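Local coordinates for calcium homeostasis modulator protein 5 (Homo sapiens, PDB 7D60) that assembles into undecameric, cone-shaped large-pore channels of the membrane, with gating and ion conductance likely regulated by membrane lipids, at residues S238-K243 with K249-F254; H154-G159 with T166-L171; S213-Y218 with H269-S274. All blocks are in the same frame, centred on the assembly; numbering follows the deposited sequence.

In the fold
Contact 2 comes first along the chain, on the extracellular side. It closes a short loop by bringing residues 154-159, upstream of the fourth transmembrane helix, against the start of that helix, 168-203. The chain then crosses the membrane and enters the long cytoplasmic helix 209-246. Contact 3 opens near the beginning of this helix and contact 1 near its end; contact 1 closes at 249-254, before contact 3 is completed at 269-274, so the smaller loop lies within the larger and nothing crosses. Contacts 1 and 3 thus tie the two ends of one helix to the following C-terminal chain, while contact 2 stands about 64 Å from contact 1 between nearest atoms.

Contact 1. Residues S238-K243 with K249-F254; sequences SERNLK and KRPDPF
Arg240 and Phe254 both carry CG anti to the backbone N (chi1 -176° and -158°), and a bend at chi3 (87°) in the arginine brings its guanidinium against the returning loop 249-254. Arg240 NH1 donates to the backbone O of Asp252, which lies at the edge of the guanidinium near its plane, though the modelled length of this bond is doubtful. Proline and phenylalanine clasp the flat group: Pro251 CB sits over one face, 3.4 Å from Arg240 NH1, and Phe254 CB over the opposite one, 4.1 Å from the same nitrogen. The phenylalanine ring itself is tilted, its CD1 touching Arg240 CD at 4.2 Å. The other terminal nitrogen, NH2, makes a weak bond to Asn241 OD1 and a salt bridge to Asp286 of a neighbouring subunit. A methionine here would probably leave the carbonyl of Asp252 without this donor and Asp286 of the neighbouring subunit without its cationic mate. The loop folds back on the end of helix 209-246, where Pro251 also packs on Cys244 and Phe254 on Leu237, while Asn241 reaches Tyr218 of the adjoining subunit.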
loop_
_atom_site.group_PDB
_atom_site.type_symbol
_atom_site.label_atom_id
_atom_site.label_comp_id
_atom_site.label_asym_id
_atom_site.label_seq_id
_atom_site.Cartn_x
_atom_site.Cartn_y
_atom_site.Cartn_z
ATOM N N SER A 238 17.698 48.623 17.430
ATOM C CA SER A 238 17.382 47.865 18.632
ATOM C C SER A 238 18.631 47.299 19.292
ATOM O O SER A 238 18.640 47.094 20.506
ATOM C CB SER A 238 16.399 46.744 18.304
ATOM O OG SER A 238 17.066 45.631 17.755
ATOM N N GLU A 239 19.689 47.045 18.521
ATOM C CA GLU A 239 20.961 46.642 19.114
ATOM C C GLU A 239 21.616 47.797 19.854
ATOM O O GLU A 239 22.297 47.586 20.860
ATOM C CB GLU A 239 21.905 46.123 18.036
ATOM C CG GLU A 239 21.801 44.646 17.769
ATOM C CD GLU A 239 22.344 44.267 16.409
ATOM O OE1 GLU A 239 23.144 45.046 15.850
ATOM O OE2 GLU A 239 21.968 43.192 15.896
ATOM N N ARG A 240 21.439 49.018 19.358
ATOM C CA ARG A 240 22.034 50.179 20.004
ATOM C C ARG A 240 21.336 50.500 21.315
ATOM O O ARG A 240 21.989 50.846 22.302
ATOM C CB ARG A 240 21.974 51.377 19.064
ATOM C CG ARG A 240 22.645 52.621 19.582
ATOM C CD ARG A 240 22.185 53.829 18.808
ATOM N NE ARG A 240 20.966 54.394 19.369
ATOM C CZ ARG A 240 20.841 55.658 19.748
ATOM N NH1 ARG A 240 21.854 56.493 19.613
ATOM N NH2 ARG A 240 19.700 56.090 20.254
ATOM N N ASN A 241 20.010 50.389 21.347
ATOM C CA ASN A 241 19.252 50.801 22.520
ATOM C C ASN A 241 19.378 49.812 23.666
ATOM O O ASN A 241 19.215 50.197 24.825
ATOM C CB ASN A 241 17.782 50.982 22.154
ATOM C CG ASN A 241 17.534 52.239 21.371
ATOM O OD1 ASN A 241 18.338 53.161 21.388
ATOM N ND2 ASN A 241 16.413 52.285 20.678
ATOM N N LEU A 242 19.668 48.551 23.374
ATOM C CA LEU A 242 19.760 47.550 24.423
ATOM C C LEU A 242 21.129 47.496 25.078
ATOM O O LEU A 242 21.226 47.157 26.260
ATOM C CB LEU A 242 19.413 46.174 23.863
ATOM C CG LEU A 242 17.927 45.998 23.597
ATOM C CD1 LEU A 242 17.664 44.645 23.025
ATOM C CD2 LEU A 242 17.170 46.186 24.875
ATOM N N LYS A 243 22.189 47.818 24.343
ATOM C CA LYS A 243 23.512 47.858 24.944
ATOM C C LYS A 243 23.693 49.067 25.843
ATOM O O LYS A 243 24.434 48.994 26.825
ATOM C CB LYS A 243 24.584 47.857 23.859
ATOM C CG LYS A 243 24.791 46.512 23.205
ATOM C CD LYS A 243 25.943 46.558 22.223
ATOM C CE LYS A 243 25.706 47.596 21.140
ATOM N NZ LYS A 243 26.737 47.528 20.073
ATOM N N LYS A 249 25.474 53.120 29.408
ATOM C CA LYS A 249 26.344 53.922 28.565
ATOM C C LYS A 249 25.568 55.055 27.909
ATOM O O LYS A 249 24.336 55.060 27.873
ATOM C CB LYS A 249 26.994 53.060 27.484
ATOM C CG LYS A 249 28.281 52.402 27.911
ATOM C CD LYS A 249 28.701 51.354 26.906
ATOM C CE LYS A 249 30.000 50.691 27.319
ATOM N NZ LYS A 249 30.140 49.346 26.696
ATOM N N ARG A 250 26.312 56.023 27.394
ATOM C CA ARG A 250 25.716 57.042 26.547
ATOM C C ARG A 250 25.864 56.643 25.086
ATOM O O ARG A 250 26.927 56.162 24.680
ATOM C CB ARG A 250 26.379 58.399 26.774
ATOM C CG ARG A 250 26.432 58.822 28.226
ATOM C CD ARG A 250 25.168 59.554 28.634
ATOM N NE ARG A 250 24.177 58.655 29.217
ATOM C CZ ARG A 250 24.102 58.362 30.511
ATOM N NH1 ARG A 250 24.961 58.901 31.364
ATOM N NH2 ARG A 250 23.169 57.534 30.955
ATOM N N PRO A 251 24.831 56.816 24.268
ATOM C CA PRO A 251 24.847 56.240 22.924
ATOM C C PRO A 251 25.439 57.157 21.865
ATOM O O PRO A 251 25.414 58.385 21.964
ATOM C CB PRO A 251 23.358 55.998 22.652
ATOM C CG PRO A 251 22.669 57.081 23.413
ATOM C CD PRO A 251 23.559 57.502 24.553
ATOM N N ASP A 252 25.983 56.523 20.832
ATOM C CA ASP A 252 26.393 57.246 19.642
ATOM C C ASP A 252 25.157 57.637 18.831
ATOM O O ASP A 252 24.167 56.903 18.815
ATOM C CB ASP A 252 27.330 56.383 18.802
ATOM C CG ASP A 252 28.741 56.349 19.357
ATOM O OD1 ASP A 252 29.188 57.380 19.903
ATOM O OD2 ASP A 252 29.401 55.295 19.254
ATOM N N PRO A 253 25.181 58.797 18.169
ATOM C CA PRO A 253 23.977 59.273 17.476
ATOM C C PRO A 253 23.621 58.433 16.260
ATOM O O PRO A 253 24.486 57.928 15.542
ATOM C CB PRO A 253 24.344 60.706 17.069
ATOM C CG PRO A 253 25.825 60.734 17.065
ATOM C CD PRO A 253 26.255 59.804 18.150
ATOM N N PHE A 254 22.319 58.281 16.052
ATOM C CA PHE A 254 21.762 57.429 15.001
ATOM C C PHE A 254 21.042 58.306 13.992
ATOM O O PHE A 254 19.962 58.841 14.307
ATOM C CB PHE A 254 20.803 56.405 15.605
ATOM C CG PHE A 254 20.577 55.199 14.750
ATOM C CD1 PHE A 254 21.506 54.178 14.711
ATOM C CD2 PHE A 254 19.421 55.075 14.001
ATOM C CE1 PHE A 254 21.294 53.061 13.933
ATOM C CE2 PHE A 254 19.205 53.961 13.219
ATOM C CZ PHE A 254 20.142 52.955 13.185
#

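Contact 2. Residues H154-G159 with T166-L171; sequences HKVSCG and TVNEEL
Val156 meets Asn168 and Leu171 in a small, buried van der Waals contact on the extracellular side, where the loop running up to the fourth transmembrane helix lies beside the first turn of that helix. One methyl does the work: Val156 CG2 stands 3.9 Å from Leu171 CB and 3.8 Å from the backbone O of Asn168, with no hydrogen bond between the segments. The valine and leucine side chains cross at about a right angle, the methyl abutting the leucine at its CB. CG2 is anti to the backbone N, while CG1 takes the crowded position between the backbone N and the carbonyl carbon (chi1 78°), and this rotation aims CG2 at the helix. Asn168 adds its OD1, 4.0 Å from the same Val156 CG2, and its ND2 turns to a weak bond with the backbone O of Thr161 in the intervening loop. The next residue, Ser157, points away from the helix and its OG is hydrogen-bonded to Glu126. Cys158 follows, and its disulfide with Cys43 ties the loop before the fourth transmembrane helix to the short loop between the first and second, as one of the extracellular disulfides of this calcium homeostasis modulator protein.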
loop_
_atom_site.group_PDB
_atom_site.type_symbol
_atom_site.label_atom_id
_atom_site.label_comp_id
_atom_site.label_asym_id
_atom_site.label_seq_id
_atom_site.Cartn_x
_atom_site.Cartn_y
_atom_site.Cartn_z
ATOM N N HIS A 154 -48.718 34.123 -0.804
ATOM C CA HIS A 154 -47.576 34.002 0.095
ATOM C C HIS A 154 -47.459 32.636 0.753
ATOM O O HIS A 154 -46.524 32.436 1.530
ATOM C CB HIS A 154 -47.632 35.085 1.170
ATOM C CG HIS A 154 -48.880 35.063 1.994
ATOM N ND1 HIS A 154 -49.928 35.930 1.776
ATOM C CD2 HIS A 154 -49.239 34.297 3.049
ATOM C CE1 HIS A 154 -50.884 35.690 2.654
ATOM N NE2 HIS A 154 -50.491 34.704 3.438
ATOM N N LYS A 155 -48.358 31.699 0.468
ATOM C CA LYS A 155 -48.260 30.343 0.976
ATOM C C LYS A 155 -47.787 29.352 -0.073
ATOM O O LYS A 155 -47.738 28.157 0.213
ATOM C CB LYS A 155 -49.609 29.892 1.536
ATOM C CG LYS A 155 -49.855 30.325 2.961
ATOM C CD LYS A 155 -51.133 29.733 3.497
ATOM C CE LYS A 155 -52.298 30.663 3.253
ATOM N NZ LYS A 155 -52.012 32.027 3.759
ATOM N N VAL A 156 -47.418 29.816 -1.268
ATOM C CA VAL A 156 -47.108 28.908 -2.366
ATOM C C VAL A 156 -45.765 28.207 -2.174
ATOM O O VAL A 156 -45.528 27.157 -2.779
ATOM C CB VAL A 156 -47.175 29.683 -3.699
ATOM C CG1 VAL A 156 -45.926 30.518 -3.928
ATOM C CG2 VAL A 156 -47.437 28.754 -4.870
ATOM N N SER A 157 -44.889 28.731 -1.316
ATOM C CA SER A 157 -43.591 28.101 -1.108
ATOM C C SER A 157 -43.697 26.900 -0.179
ATOM O O SER A 157 -43.160 25.828 -0.474
ATOM C CB SER A 157 -42.597 29.119 -0.549
ATOM O OG SER A 157 -42.231 30.068 -1.532
ATOM N N CYS A 158 -44.401 27.057 0.943
ATOM C CA CYS A 158 -44.532 26.008 1.946
ATOM C C CYS A 158 -45.467 24.882 1.525
ATOM O O CYS A 158 -45.561 23.884 2.245
ATOM C CB CYS A 158 -45.047 26.589 3.270
ATOM S SG CYS A 158 -44.253 28.102 3.872
ATOM N N GLY A 159 -46.150 25.007 0.391
ATOM C CA GLY A 159 -47.285 24.155 0.121
ATOM C C GLY A 159 -48.454 24.590 0.986
ATOM O O GLY A 159 -48.507 25.727 1.468
ATOM N N THR A 166 -51.642 21.287 -8.921
ATOM C CA THR A 166 -51.026 21.511 -10.220
ATOM C C THR A 166 -50.958 22.991 -10.570
ATOM O O THR A 166 -50.200 23.365 -11.469
ATOM C CB THR A 166 -51.779 20.759 -11.318
ATOM O OG1 THR A 166 -53.068 21.352 -11.512
ATOM C CG2 THR A 166 -51.943 19.295 -10.941
ATOM N N VAL A 167 -51.736 23.834 -9.891
ATOM C CA VAL A 167 -51.617 25.278 -10.060
ATOM C C VAL A 167 -50.524 25.843 -9.155
ATOM O O VAL A 167 -49.859 26.818 -9.516
ATOM C CB VAL A 167 -52.981 25.945 -9.801
ATOM C CG1 VAL A 167 -52.965 27.423 -10.151
ATOM C CG2 VAL A 167 -54.057 25.252 -10.603
ATOM N N ASN A 168 -50.294 25.228 -7.994
ATOM C CA ASN A 168 -49.224 25.682 -7.114
ATOM C C ASN A 168 -47.852 25.327 -7.664
ATOM O O ASN A 168 -46.880 26.038 -7.399
ATOM C CB ASN A 168 -49.389 25.080 -5.720
ATOM C CG ASN A 168 -50.552 25.675 -4.964
ATOM O OD1 ASN A 168 -50.935 26.818 -5.196
ATOM N ND2 ASN A 168 -51.118 24.902 -4.049
ATOM N N GLU A 169 -47.750 24.240 -8.422
ATOM C CA GLU A 169 -46.466 23.831 -8.969
ATOM C C GLU A 169 -46.048 24.668 -10.167
ATOM O O GLU A 169 -44.864 24.678 -10.516
ATOM C CB GLU A 169 -46.509 22.352 -9.353
ATOM C CG GLU A 169 -45.167 21.640 -9.310
ATOM C CD GLU A 169 -44.444 21.804 -7.983
ATOM O OE1 GLU A 169 -45.073 21.597 -6.924
ATOM O OE2 GLU A 169 -43.241 22.135 -8.001
ATOM N N GLU A 170 -46.980 25.370 -10.803
ATOM C CA GLU A 170 -46.640 26.251 -11.907
ATOM C C GLU A 170 -46.618 27.718 -11.505
ATOM O O GLU A 170 -46.295 28.566 -12.337
ATOM C CB GLU A 170 -47.601 26.040 -13.079
ATOM C CG GLU A 170 -49.052 26.294 -12.772
ATOM C CD GLU A 170 -49.512 27.660 -13.230
ATOM O OE1 GLU A 170 -48.740 28.344 -13.934
ATOM O OE2 GLU A 170 -50.653 28.041 -12.901
ATOM N N LEU A 171 -46.965 28.039 -10.261
ATOM C CA LEU A 171 -46.657 29.361 -9.736
ATOM C C LEU A 171 -45.252 29.406 -9.159
ATOM O O LEU A 171 -44.666 30.483 -9.048
ATOM C CB LEU A 171 -47.674 29.765 -8.672
ATOM C CG LEU A 171 -48.939 30.462 -9.160
ATOM C CD1 LEU A 171 -49.985 30.461 -8.068
ATOM C CD2 LEU A 171 -48.634 31.872 -9.600
#

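Contact 3. Residues S213-Y218 with H269-S274; sequences SFWKTY and HSFHQS
Trp215 extends from helix 209-246 toward His269 and Phe271 in the loop beyond helix 259-264. From CB, CG lies anti to the backbone N (chi1 -171°), carrying the indole away from the helix so that the contact is made by the far end of the six-membered ring. On one flank Trp215 CZ2 lies 4.0 Å from both NE2 and CD2 of His269; these two rings meet rim to rim, their planes 71° apart and neither over the face of the other. Further out, Trp215 CH2 touches Phe271 CB at 3.6 Å and Phe271 CD1 at 3.8 Å, and Trp215 CZ3 approaches the same Phe271 CD1 at 3.9 Å. The three residues form an aromatic cluster that joins the cytoplasmic helix to the C-terminal loop. Within it Phe271 CD1 stands over one face of the indole, displaced toward the rim, but the six-membered ring of Trp215 and the Phe271 ring are inclined by 40° with centroids 5.1 Å apart, an oblique pairing and not a stack. Both loop residues have further partners: His269 NE2 bonds weakly to the backbone O of His277, and Phe271 packs on Val207, just before the helix. The Trp215 side chain is about 9 Å from a bound phosphatidic acid and about 10 Å from the side chain of Arg202, which binds such lipids.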
loop_
_atom_site.group_PDB
_atom_site.type_symbol
_atom_site.label_atom_id
_atom_site.label_comp_id
_atom_site.label_asym_id
_atom_site.label_seq_id
_atom_site.Cartn_x
_atom_site.Cartn_y
_atom_site.Cartn_z
ATOM N N SER A 213 4.673 49.778 -18.575
ATOM C CA SER A 213 5.175 48.474 -18.173
ATOM C C SER A 213 6.429 48.585 -17.321
ATOM O O SER A 213 6.685 47.712 -16.489
ATOM C CB SER A 213 5.449 47.626 -19.409
ATOM O OG SER A 213 5.772 46.302 -19.049
ATOM N N PHE A 214 7.223 49.634 -17.521
ATOM C CA PHE A 214 8.364 49.888 -16.653
ATOM C C PHE A 214 7.931 50.464 -15.317
ATOM O O PHE A 214 8.531 50.147 -14.290
ATOM C CB PHE A 214 9.348 50.837 -17.334
ATOM C CG PHE A 214 10.500 51.220 -16.467
ATOM C CD1 PHE A 214 11.478 50.297 -16.150
ATOM C CD2 PHE A 214 10.597 52.492 -15.943
ATOM C CE1 PHE A 214 12.533 50.639 -15.340
ATOM C CE2 PHE A 214 11.644 52.832 -15.128
ATOM C CZ PHE A 214 12.614 51.906 -14.831
ATOM N N TRP A 215 6.901 51.312 -15.329
ATOM C CA TRP A 215 6.365 51.919 -14.117
ATOM C C TRP A 215 5.807 50.866 -13.168
ATOM O O TRP A 215 5.961 50.977 -11.950
ATOM C CB TRP A 215 5.300 52.936 -14.527
ATOM C CG TRP A 215 4.742 53.855 -13.489
ATOM C CD1 TRP A 215 5.008 53.871 -12.157
ATOM C CD2 TRP A 215 3.800 54.905 -13.717
ATOM N NE1 TRP A 215 4.289 54.856 -11.540
ATOM C CE2 TRP A 215 3.541 55.510 -12.479
ATOM C CE3 TRP A 215 3.151 55.392 -14.851
ATOM C CZ2 TRP A 215 2.663 56.575 -12.342
ATOM C CZ3 TRP A 215 2.281 56.447 -14.714
ATOM C CH2 TRP A 215 2.043 57.026 -13.471
ATOM N N LYS A 216 5.184 49.820 -13.701
ATOM C CA LYS A 216 4.673 48.757 -12.848
ATOM C C LYS A 216 5.779 47.862 -12.315
ATOM O O LYS A 216 5.627 47.277 -11.241
ATOM C CB LYS A 216 3.656 47.911 -13.605
ATOM C CG LYS A 216 2.310 48.565 -13.766
ATOM C CD LYS A 216 1.449 47.779 -14.731
ATOM C CE LYS A 216 0.125 48.474 -14.986
ATOM N NZ LYS A 216 -0.314 49.281 -13.818
ATOM N N THR A 217 6.878 47.722 -13.052
ATOM C CA THR A 217 8.000 46.932 -12.563
ATOM C C THR A 217 8.749 47.662 -11.458
ATOM O O THR A 217 9.226 47.035 -10.508
ATOM C CB THR A 217 8.943 46.599 -13.718
ATOM O OG1 THR A 217 8.175 46.158 -14.839
ATOM C CG2 THR A 217 9.913 45.506 -13.331
ATOM N N TYR A 218 8.856 48.987 -11.562
ATOM C CA TYR A 218 9.564 49.753 -10.546
ATOM C C TYR A 218 8.777 49.809 -9.248
ATOM O O TYR A 218 9.352 49.669 -8.166
ATOM C CB TYR A 218 9.856 51.164 -11.046
ATOM C CG TYR A 218 10.366 52.063 -9.955
ATOM C CD1 TYR A 218 11.607 51.849 -9.384
ATOM C CD2 TYR A 218 9.597 53.104 -9.469
ATOM C CE1 TYR A 218 12.073 52.654 -8.375
ATOM C CE2 TYR A 218 10.058 53.916 -8.462
ATOM C CZ TYR A 218 11.296 53.685 -7.921
ATOM O OH TYR A 218 11.762 54.490 -6.916
ATOM N N HIS A 269 0.867 60.514 -5.633
ATOM C CA HIS A 269 1.721 60.650 -6.805
ATOM C C HIS A 269 0.896 60.821 -8.073
ATOM O O HIS A 269 0.024 60.000 -8.368
ATOM C CB HIS A 269 2.635 59.434 -6.943
ATOM C CG HIS A 269 3.504 59.470 -8.160
ATOM N ND1 HIS A 269 4.183 60.600 -8.556
ATOM C CD2 HIS A 269 3.800 58.515 -9.071
ATOM C CE1 HIS A 269 4.861 60.341 -9.657
ATOM N NE2 HIS A 269 4.647 59.082 -9.991
ATOM N N SER A 270 1.195 61.873 -8.830
ATOM C CA SER A 270 0.609 62.105 -10.145
ATOM C C SER A 270 1.730 62.310 -11.151
ATOM O O SER A 270 2.651 63.091 -10.900
ATOM C CB SER A 270 -0.312 63.323 -10.134
ATOM O OG SER A 270 0.416 64.494 -9.823
ATOM N N PHE A 271 1.643 61.624 -12.288
ATOM C CA PHE A 271 2.716 61.664 -13.273
ATOM C C PHE A 271 2.748 62.999 -14.008
ATOM O O PHE A 271 1.708 63.581 -14.322
ATOM C CB PHE A 271 2.555 60.524 -14.280
ATOM C CG PHE A 271 3.777 60.279 -15.120
ATOM C CD1 PHE A 271 4.781 59.440 -14.672
ATOM C CD2 PHE A 271 3.921 60.882 -16.363
ATOM C CE1 PHE A 271 5.906 59.214 -15.439
ATOM C CE2 PHE A 271 5.047 60.662 -17.132
ATOM C CZ PHE A 271 6.037 59.825 -16.668
ATOM N N HIS A 272 3.960 63.474 -14.286
ATOM C CA HIS A 272 4.194 64.621 -15.151
ATOM C C HIS A 272 5.208 64.223 -16.211
ATOM O O HIS A 272 6.257 63.661 -15.887
ATOM C CB HIS A 272 4.701 65.827 -14.364
ATOM C CG HIS A 272 3.652 66.476 -13.519
ATOM N ND1 HIS A 272 3.780 66.622 -12.155
ATOM C CD2 HIS A 272 2.453 67.012 -13.845
ATOM C CE1 HIS A 272 2.705 67.222 -11.677
ATOM N NE2 HIS A 272 1.886 67.470 -12.681
ATOM N N GLN A 273 4.897 64.509 -17.472
ATOM C CA GLN A 273 5.760 64.071 -18.559
ATOM C C GLN A 273 6.936 65.006 -18.807
ATOM O O GLN A 273 7.844 64.639 -19.557
ATOM C CB GLN A 273 4.945 63.903 -19.841
ATOM C CG GLN A 273 4.482 65.195 -20.474
ATOM C CD GLN A 273 3.247 65.005 -21.328
ATOM O OE1 GLN A 273 2.466 64.077 -21.116
ATOM N NE2 GLN A 273 3.069 65.879 -22.309
ATOM N N SER A 274 6.949 66.192 -18.195
ATOM C CA SER A 274 8.106 67.073 -18.314
ATOM C C SER A 274 9.283 66.544 -17.502
ATOM O O SER A 274 10.402 66.430 -18.013
ATOM C CB SER A 274 7.735 68.485 -17.871
ATOM O OG SER A 274 7.206 68.480 -16.558
#